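Local coordinates for conserved hypothetical protein (Caulobacter vibrioides, PDB 1XFJ) that probably acts as a purine nucleoside phosphorylase of the YfiH/LACC1 family, splitting inosine and methylthioadenosine with phosphate and perhaps also deaminating adenosine, at residues 71-76 / 80-85; 116-121 / 127-132; 184-189 / 207-212. One frame throughout, in Å; residues are numbered along the deposited sequence.

Contact 1. Residues 71-76 / 80-85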
loop_
_atom_site.group_PDB
_atom_site.type_symbol
_atom_site.label_atom_id
_atom_site.label_comp_id
_atom_site.label_asym_id
_atom_site.label_seq_id
_atom_site.Cartn_x
_atom_site.Cartn_y
_atom_site.Cartn_z
ATOM N N ASN A 71 -7.919 8.487 -6.755
ATOM C CA ASN A 71 -7.368 9.406 -5.768
ATOM C C ASN A 71 -6.101 8.821 -5.141
ATOM O O ASN A 71 -6.163 7.867 -4.361
ATOM C CB ASN A 71 -8.409 9.674 -4.675
ATOM C CG ASN A 71 -9.683 10.325 -5.211
ATOM O OD1 ASN A 71 -9.847 11.544 -5.148
ATOM N ND2 ASN A 71 -10.588 9.509 -5.741
ATOM N N VAL A 72 -4.953 9.393 -5.489
ATOM C CA VAL A 72 -3.675 8.938 -4.956
ATOM C C VAL A 72 -2.877 10.157 -4.496
ATOM O O VAL A 72 -2.821 11.170 -5.188
ATOM C CB VAL A 72 -2.873 8.160 -6.017
ATOM C CG1 VAL A 72 -1.576 7.637 -5.415
ATOM C CG2 VAL A 72 -3.713 7.007 -6.555
ATOM N N CYS A 73 -2.266 10.053 -3.322
ATOM C CA CYS A 73 -1.496 11.157 -2.754
ATOM C C CYS A 73 -0.069 11.284 -3.247
ATOM O O CYS A 73 0.455 10.424 -3.955
ATOM C CB CYS A 73 -1.399 11.017 -1.232
ATOM S SG CYS A 73 -2.928 11.051 -0.321
ATOM N N TYR A 74 0.538 12.397 -2.843
ATOM C CA TYR A 74 1.941 12.682 -3.090
ATOM C C TYR A 74 2.400 12.081 -1.768
ATOM O O TYR A 74 2.329 12.728 -0.727
ATOM C CB TYR A 74 2.189 14.193 -3.100
ATOM C CG TYR A 74 3.648 14.608 -3.087
ATOM C CD1 TYR A 74 4.501 14.287 -4.145
ATOM C CD2 TYR A 74 4.165 15.356 -2.028
ATOM C CE1 TYR A 74 5.836 14.708 -4.149
ATOM C CE2 TYR A 74 5.493 15.778 -2.020
ATOM C CZ TYR A 74 6.323 15.454 -3.080
ATOM O OH TYR A 74 7.635 15.881 -3.064
ATOM N N GLN A 75 2.814 10.820 -1.807
ATOM C CA GLN A 75 3.215 10.116 -0.596
ATOM C C GLN A 75 4.554 10.578 -0.034
ATOM O O GLN A 75 5.547 10.675 -0.754
ATOM C CB GLN A 75 3.215 8.611 -0.876
ATOM C CG GLN A 75 1.953 8.172 -1.608
ATOM C CD GLN A 75 1.834 6.670 -1.770
ATOM O OE1 GLN A 75 2.836 5.958 -1.881
ATOM N NE2 GLN A 75 0.600 6.180 -1.805
ATOM N N ILE A 76 4.566 10.859 1.266
ATOM C CA ILE A 76 5.758 11.355 1.946
ATOM C C ILE A 76 6.125 10.553 3.195
ATOM O O ILE A 76 6.837 11.044 4.067
ATOM C CB ILE A 76 5.559 12.829 2.352
ATOM C CG1 ILE A 76 4.251 12.967 3.135
ATOM C CG2 ILE A 76 5.526 13.715 1.117
ATOM C CD1 ILE A 76 3.959 14.374 3.633
ATOM N N ILE A 80 -0.372 10.949 7.649
ATOM C CA ILE A 80 -1.477 11.794 7.204
ATOM C C ILE A 80 -2.505 11.026 6.372
ATOM O O ILE A 80 -2.180 10.454 5.327
ATOM C CB ILE A 80 -0.964 12.985 6.362
ATOM C CG1 ILE A 80 0.005 13.832 7.191
ATOM C CG2 ILE A 80 -2.138 13.829 5.883
ATOM C CD1 ILE A 80 0.673 14.944 6.400
ATOM N N ALA A 81 -3.745 11.019 6.850
ATOM C CA ALA A 81 -4.838 10.342 6.165
ATOM C C ALA A 81 -5.787 11.402 5.629
ATOM O O ALA A 81 -6.376 12.167 6.399
ATOM C CB ALA A 81 -5.573 9.412 7.128
ATOM N N ILE A 82 -5.933 11.434 4.309
ATOM C CA ILE A 82 -6.787 12.406 3.637
ATOM C C ILE A 82 -8.128 11.807 3.223
ATOM O O ILE A 82 -8.200 10.657 2.789
ATOM C CB ILE A 82 -6.095 12.950 2.362
ATOM C CG1 ILE A 82 -4.718 13.521 2.715
ATOM C CG2 ILE A 82 -6.962 14.017 1.711
ATOM C CD1 ILE A 82 -4.759 14.674 3.685
ATOM N N VAL A 83 -9.189 12.594 3.360
ATOM C CA VAL A 83 -10.516 12.144 2.971
ATOM C C VAL A 83 -10.791 12.594 1.541
ATOM O O VAL A 83 -10.531 13.743 1.181
ATOM C CB VAL A 83 -11.608 12.730 3.895
ATOM C CG1 VAL A 83 -12.987 12.460 3.313
ATOM C CG2 VAL A 83 -11.500 12.109 5.280
ATOM N N ALA A 84 -11.307 11.677 0.730
ATOM C CA ALA A 84 -11.637 11.966 -0.658
ATOM C C ALA A 84 -13.129 11.738 -0.880
ATOM O O ALA A 84 -13.604 10.609 -0.797
ATOM C CB ALA A 84 -10.829 11.064 -1.590
ATOM N N ASP A 85 -13.867 12.810 -1.149
ATOM C CA ASP A 85 -15.302 12.693 -1.395
ATOM C C ASP A 85 -15.596 13.008 -2.854
ATOM O O ASP A 85 -16.748 13.176 -3.250
ATOM C CB ASP A 85 -16.089 13.648 -0.493
ATOM C CG ASP A 85 -15.624 15.082 -0.616
ATOM O OD1 ASP A 85 -15.377 15.532 -1.755
ATOM O OD2 ASP A 85 -15.517 15.765 0.425
#
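With chi1 near -61° in both N71 and C73, each side chain lies beside its own backbone N and leans toward residues 80-85. N71 thereby sets its amide oxygen OD1 against the methyl of A84, 3.7 Å from A84 CB, with CG only slightly farther off; the small alanine lets the amide come this close. C73 points SG at I82, where SG and CG1 of the isoleucine are 4.3 Å apart, a loose apolar touch that suits a slim, weakly polar thiol. At the far end I76 and I80 meet methyl to methyl, CD1 to CD1 at 4.3 Å. The extended outer torsion of I76 (chi2 178°) carries its CD1 outward to reach that partner, and both residues are exposed there. The two segments run nearly antiparallel, 169° apart, yet even N71 CA and A84 CA are 7.1 Å from each other, so side chains alone bridge them. The two segments run out of different sheets: strand 70-72 is the outermost strand of one and bonds to strand 106-111, whereas strand 81-83 borders the other. V98 of strand 97-100 packs against N71, C73 and A84, and helix 141-151 lies against A81 and V83.

Contact 2. Residues 116-121 / 127-132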
loop_
_atom_site.group_PDB
_atom_site.type_symbol
_atom_site.label_atom_id
_atom_site.label_comp_id
_atom_site.label_asym_id
_atom_site.label_seq_id
_atom_site.Cartn_x
_atom_site.Cartn_y
_atom_site.Cartn_z
ATOM N N PRO A 116 1.213 -1.839 1.259
ATOM C CA PRO A 116 -0.041 -1.134 0.996
ATOM C C PRO A 116 -1.095 -1.807 1.872
ATOM O O PRO A 116 -1.045 -3.019 2.086
ATOM C CB PRO A 116 -0.271 -1.389 -0.490
ATOM C CG PRO A 116 0.259 -2.778 -0.666
ATOM C CD PRO A 116 1.542 -2.768 0.161
ATOM N N VAL A 117 -2.034 -1.030 2.391
ATOM C CA VAL A 117 -3.077 -1.594 3.235
ATOM C C VAL A 117 -4.446 -1.127 2.773
ATOM O O VAL A 117 -4.681 0.068 2.612
ATOM C CB VAL A 117 -2.893 -1.189 4.716
ATOM C CG1 VAL A 117 -3.902 -1.928 5.585
ATOM C CG2 VAL A 117 -1.473 -1.496 5.169
ATOM N N LEU A 118 -5.344 -2.081 2.555
ATOM C CA LEU A 118 -6.701 -1.763 2.135
ATOM C C LEU A 118 -7.616 -2.099 3.305
ATOM O O LEU A 118 -7.555 -3.203 3.853
ATOM C CB LEU A 118 -7.081 -2.585 0.903
ATOM C CG LEU A 118 -6.182 -2.368 -0.319
ATOM C CD1 LEU A 118 -6.673 -3.231 -1.478
ATOM C CD2 LEU A 118 -6.188 -0.897 -0.707
ATOM N N LEU A 119 -8.449 -1.139 3.693
ATOM C CA LEU A 119 -9.357 -1.330 4.814
ATOM C C LEU A 119 -10.785 -0.994 4.433
ATOM O O LEU A 119 -11.027 -0.215 3.513
ATOM C CB LEU A 119 -8.957 -0.439 5.991
ATOM C CG LEU A 119 -7.523 -0.519 6.504
ATOM C CD1 LEU A 119 -6.666 0.484 5.753
ATOM C CD2 LEU A 119 -7.502 -0.203 7.997
ATOM N N VAL A 120 -11.731 -1.563 5.169
ATOM C CA VAL A 120 -13.134 -1.313 4.896
ATOM C C VAL A 120 -14.029 -1.666 6.072
ATOM O O VAL A 120 -13.767 -2.622 6.796
ATOM C CB VAL A 120 -13.611 -2.135 3.669
ATOM C CG1 VAL A 120 -13.333 -3.606 3.894
ATOM C CG2 VAL A 120 -15.102 -1.919 3.429
ATOM N N ASP A 121 -15.066 -0.861 6.272
ATOM C CA ASP A 121 -16.064 -1.135 7.298
ATOM C C ASP A 121 -17.282 -1.390 6.414
ATOM O O ASP A 121 -17.878 -0.451 5.891
ATOM C CB ASP A 121 -16.326 0.077 8.187
ATOM C CG ASP A 121 -17.415 -0.188 9.210
ATOM O OD1 ASP A 121 -18.313 -1.002 8.909
ATOM O OD2 ASP A 121 -17.387 0.420 10.301
ATOM N N VAL A 127 -14.237 3.034 3.072
ATOM C CA VAL A 127 -13.029 2.343 2.626
ATOM C C VAL A 127 -11.800 3.236 2.746
ATOM O O VAL A 127 -11.912 4.448 2.938
ATOM C CB VAL A 127 -13.147 1.877 1.152
ATOM C CG1 VAL A 127 -14.252 0.829 1.014
ATOM C CG2 VAL A 127 -13.425 3.076 0.251
ATOM N N ALA A 128 -10.622 2.632 2.636
ATOM C CA ALA A 128 -9.377 3.390 2.716
ATOM C C ALA A 128 -8.193 2.585 2.198
ATOM O O ALA A 128 -8.177 1.358 2.275
ATOM C CB ALA A 128 -9.118 3.820 4.159
ATOM N N ALA A 129 -7.213 3.298 1.654
ATOM C CA ALA A 129 -5.984 2.692 1.154
ATOM C C ALA A 129 -4.856 3.433 1.864
ATOM O O ALA A 129 -4.832 4.664 1.874
ATOM C CB ALA A 129 -5.873 2.876 -0.352
ATOM N N ALA A 130 -3.935 2.692 2.472
ATOM C CA ALA A 130 -2.828 3.316 3.184
ATOM C C ALA A 130 -1.468 2.846 2.683
ATOM O O ALA A 130 -1.308 1.706 2.248
ATOM C CB ALA A 130 -2.954 3.041 4.683
ATOM N N HIS A 131 -0.494 3.748 2.748
ATOM C CA HIS A 131 0.874 3.472 2.324
ATOM C C HIS A 131 1.695 3.319 3.599
ATOM O O HIS A 131 1.972 4.307 4.280
ATOM C CB HIS A 131 1.400 4.646 1.494
ATOM C CG HIS A 131 2.870 4.587 1.219
ATOM N ND1 HIS A 131 3.721 5.633 1.503
ATOM C CD2 HIS A 131 3.638 3.616 0.670
ATOM C CE1 HIS A 131 4.949 5.310 1.141
ATOM N NE2 HIS A 131 4.927 4.092 0.631
ATOM N N ALA A 132 2.068 2.084 3.928
ATOM C CA ALA A 132 2.831 1.836 5.143
ATOM C C ALA A 132 4.255 1.341 4.945
ATOM O O ALA A 132 4.510 0.135 4.947
ATOM C CB ALA A 132 2.078 0.858 6.046
#
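Strands 115-121 and 126-132 form a buried antiparallel beta hairpin in the middle of the six-stranded mixed sheet, and residues 116-121 and 127-132 are its paired arms. Four backbone hydrogen bonds join them in two hydrogen-bonded pairs, V117 with A130 and L119 with A128. The tightest runs from A130 N to V117 O at 2.7 Å; the most bent runs from A128 N to L119 O at 3.0 Å, with 141° at the hydrogen. Between these pairs, CA-H groups also point at carbonyls, as from A129 CA to V117 O at 3.3 Å.

L118, V120, A129 and V127 share one face. L118 CD2 reaches over to A129 CB at 3.8 Å, and V120 lays CG2 against V127 CG1, also at 3.8 Å, the two branched side chains crossing at a slant. V120 can do so because CG2 stands opposite its backbone N while CG1 takes the place between N and the carbonyl carbon (chi1 56°). Here I257 of strand 253-259 packs on L118 and V127. On the other face V117 CB sits 4.2 Å from A130 CB, and helix 141-151 covers L119 and A128 through M149.

The single methyls of A128, A129 and A130 let the larger V117, L118 and L119 lie close; V127 is the exception, pairing branch to branch with V120. Backbone polar groups are paired across the hairpin and with strands 97-100 and 160-163, which lets apolar side chains fill both faces of this buried hairpin.

Contact 3. Residues 184-189 / 207-212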
loop_
_atom_site.group_PDB
_atom_site.type_symbol
_atom_site.label_atom_id
_atom_site.label_comp_id
_atom_site.label_asym_id
_atom_site.label_seq_id
_atom_site.Cartn_x
_atom_site.Cartn_y
_atom_site.Cartn_z
ATOM N N ALA A 184 13.458 0.768 20.481
ATOM C CA ALA A 184 13.339 1.902 21.385
ATOM C C ALA A 184 12.014 2.647 21.253
ATOM O O ALA A 184 11.368 2.957 22.254
ATOM C CB ALA A 184 14.502 2.868 21.156
ATOM N N ASP A 185 11.607 2.928 20.018
ATOM C CA ASP A 185 10.373 3.673 19.774
ATOM C C ASP A 185 9.078 2.875 19.841
ATOM O O ASP A 185 8.024 3.433 20.146
ATOM C CB ASP A 185 10.448 4.383 18.421
ATOM C CG ASP A 185 11.560 5.407 18.365
ATOM O OD1 ASP A 185 12.186 5.664 19.414
ATOM O OD2 ASP A 185 11.806 5.959 17.273
ATOM N N CYS A 186 9.145 1.581 19.547
ATOM C CA CYS A 186 7.954 0.743 19.590
ATOM C C CYS A 186 8.230 -0.503 20.421
ATOM O O CYS A 186 8.603 -1.550 19.895
ATOM C CB CYS A 186 7.522 0.342 18.175
ATOM S SG CYS A 186 5.887 -0.442 18.103
ATOM N N PRO A 187 8.052 -0.394 21.743
ATOM C CA PRO A 187 8.276 -1.495 22.681
ATOM C C PRO A 187 7.717 -2.838 22.220
ATOM O O PRO A 187 6.547 -2.942 21.842
ATOM C CB PRO A 187 7.600 -0.995 23.952
ATOM C CG PRO A 187 7.881 0.469 23.903
ATOM C CD PRO A 187 7.581 0.809 22.455
ATOM N N GLY A 188 8.571 -3.857 22.241
ATOM C CA GLY A 188 8.151 -5.192 21.851
ATOM C C GLY A 188 8.246 -5.519 20.373
ATOM O O GLY A 188 8.016 -6.663 19.978
ATOM N N SER A 189 8.591 -4.532 19.554
ATOM C CA SER A 189 8.690 -4.751 18.116
ATOM C C SER A 189 9.921 -5.558 17.736
ATOM O O SER A 189 10.096 -5.916 16.575
ATOM C CB SER A 189 8.717 -3.411 17.376
ATOM O OG SER A 189 9.861 -2.658 17.741
ATOM N N PRO A 207 5.410 -6.964 6.902
ATOM C CA PRO A 207 3.990 -7.326 6.945
ATOM C C PRO A 207 3.515 -7.741 8.337
ATOM O O PRO A 207 2.414 -7.389 8.751
ATOM C CB PRO A 207 3.883 -8.447 5.908
ATOM C CG PRO A 207 5.263 -9.034 5.881
ATOM C CD PRO A 207 6.140 -7.811 5.947
ATOM N N ALA A 208 4.344 -8.475 9.070
ATOM C CA ALA A 208 3.944 -8.897 10.405
ATOM C C ALA A 208 3.823 -7.682 11.319
ATOM O O ALA A 208 2.926 -7.614 12.164
ATOM C CB ALA A 208 4.949 -9.897 10.970
ATOM N N PHE A 209 4.715 -6.712 11.148
ATOM C CA PHE A 209 4.660 -5.515 11.976
ATOM C C PHE A 209 3.399 -4.720 11.654
ATOM O O PHE A 209 2.737 -4.202 12.549
ATOM C CB PHE A 209 5.878 -4.625 11.744
ATOM C CG PHE A 209 5.867 -3.377 12.579
ATOM C CD1 PHE A 209 6.066 -3.446 13.954
ATOM C CD2 PHE A 209 5.608 -2.138 12.002
ATOM C CE1 PHE A 209 6.006 -2.300 14.746
ATOM C CE2 PHE A 209 5.544 -0.985 12.784
ATOM C CZ PHE A 209 5.742 -1.066 14.158
ATOM N N VAL A 210 3.075 -4.619 10.369
ATOM C CA VAL A 210 1.884 -3.892 9.948
ATOM C C VAL A 210 0.619 -4.589 10.456
ATOM O O VAL A 210 -0.350 -3.927 10.832
ATOM C CB VAL A 210 1.831 -3.769 8.413
ATOM C CG1 VAL A 210 0.538 -3.098 7.980
ATOM C CG2 VAL A 210 3.029 -2.958 7.927
ATOM N N LEU A 211 0.625 -5.921 10.465
ATOM C CA LEU A 211 -0.533 -6.664 10.965
ATOM C C LEU A 211 -0.689 -6.368 12.454
ATOM O O LEU A 211 -1.807 -6.291 12.967
ATOM C CB LEU A 211 -0.356 -8.168 10.734
ATOM C CG LEU A 211 -0.579 -8.643 9.291
ATOM C CD1 LEU A 211 -0.135 -10.093 9.147
ATOM C CD2 LEU A 211 -2.051 -8.492 8.917
ATOM N N ASP A 212 0.438 -6.186 13.139
ATOM C CA ASP A 212 0.421 -5.870 14.565
ATOM C C ASP A 212 -0.186 -4.480 14.767
ATOM O O ASP A 212 -0.923 -4.249 15.726
ATOM C CB ASP A 212 1.842 -5.894 15.140
ATOM C CG ASP A 212 1.904 -5.375 16.571
ATOM O OD1 ASP A 212 1.449 -6.086 17.490
ATOM O OD2 ASP A 212 2.403 -4.249 16.773
#
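C186 and S189 approach the same corner of the F209 ring. The sulfur of C186 comes in at the ring edge, near its plane: SG is 3.8 Å from F209 CE1, and the line from SG to the ring centroid is 87° off the ring normal. S189 brings only its methylene, CB at 3.9 Å from F209 CE1, and arrives obliquely. F209 reaches both because its ring is carried away from its own backbone N (chi1 180°), extending from helix 206-216 toward the turn. C186 answers with a similarly extended side chain (chi1 -169°).

The turn itself sets the spacing of the two partners. C186 is the first residue to leave helical geometry after helix 176-185, and a type II beta turn then runs from C186 to S189, closed by S189 N bonding to C186 O at 3.0 Å. P187 and G188 suit its corners: proline accepts the extended angles of the second position, and glycine the positive phi of the third, where a side chain would strike the preceding carbonyl. S189 OG lies 2.7 Å from C186 O and is also near F182 O. F182 further meets the F209 ring edge-to-face, L138 of helix 134-139 touches C186, and D212 makes a salt bridge with R191 just beyond the turn.

A polarisable sulfur at a ring edge faces the slightly positive C-H rim, probably a weak electrostatic gain added to dispersion. The serine hydroxyl has two carbonyl oxygens, C186 O and F182 O, within reach of its single proton, and it is the CB carbon that meets the phenylalanine.

From the N terminus, contact 1 comes first and closes the short loop between residues 76 and 80, bringing the borders of two sheets together. Contact 2 follows as a hairpin turned through residues 122-125 in the middle of the six-stranded sheet, to which strand 81-83 of contact 1 also belongs. Contact 3 spans a longer excursion, residues 190-206, which includes strands 193-195 and 201-204, and joins the end of helix 176-185 to helix 206-216. The three loops follow one another without nesting or crossing. Q75 packs on H131 between contacts 1 and 2, and V117 CG2 meets V210 CG1 at 3.8 Å between contacts 2 and 3, whereas contacts 1 and 3 have centres about 24 Å apart.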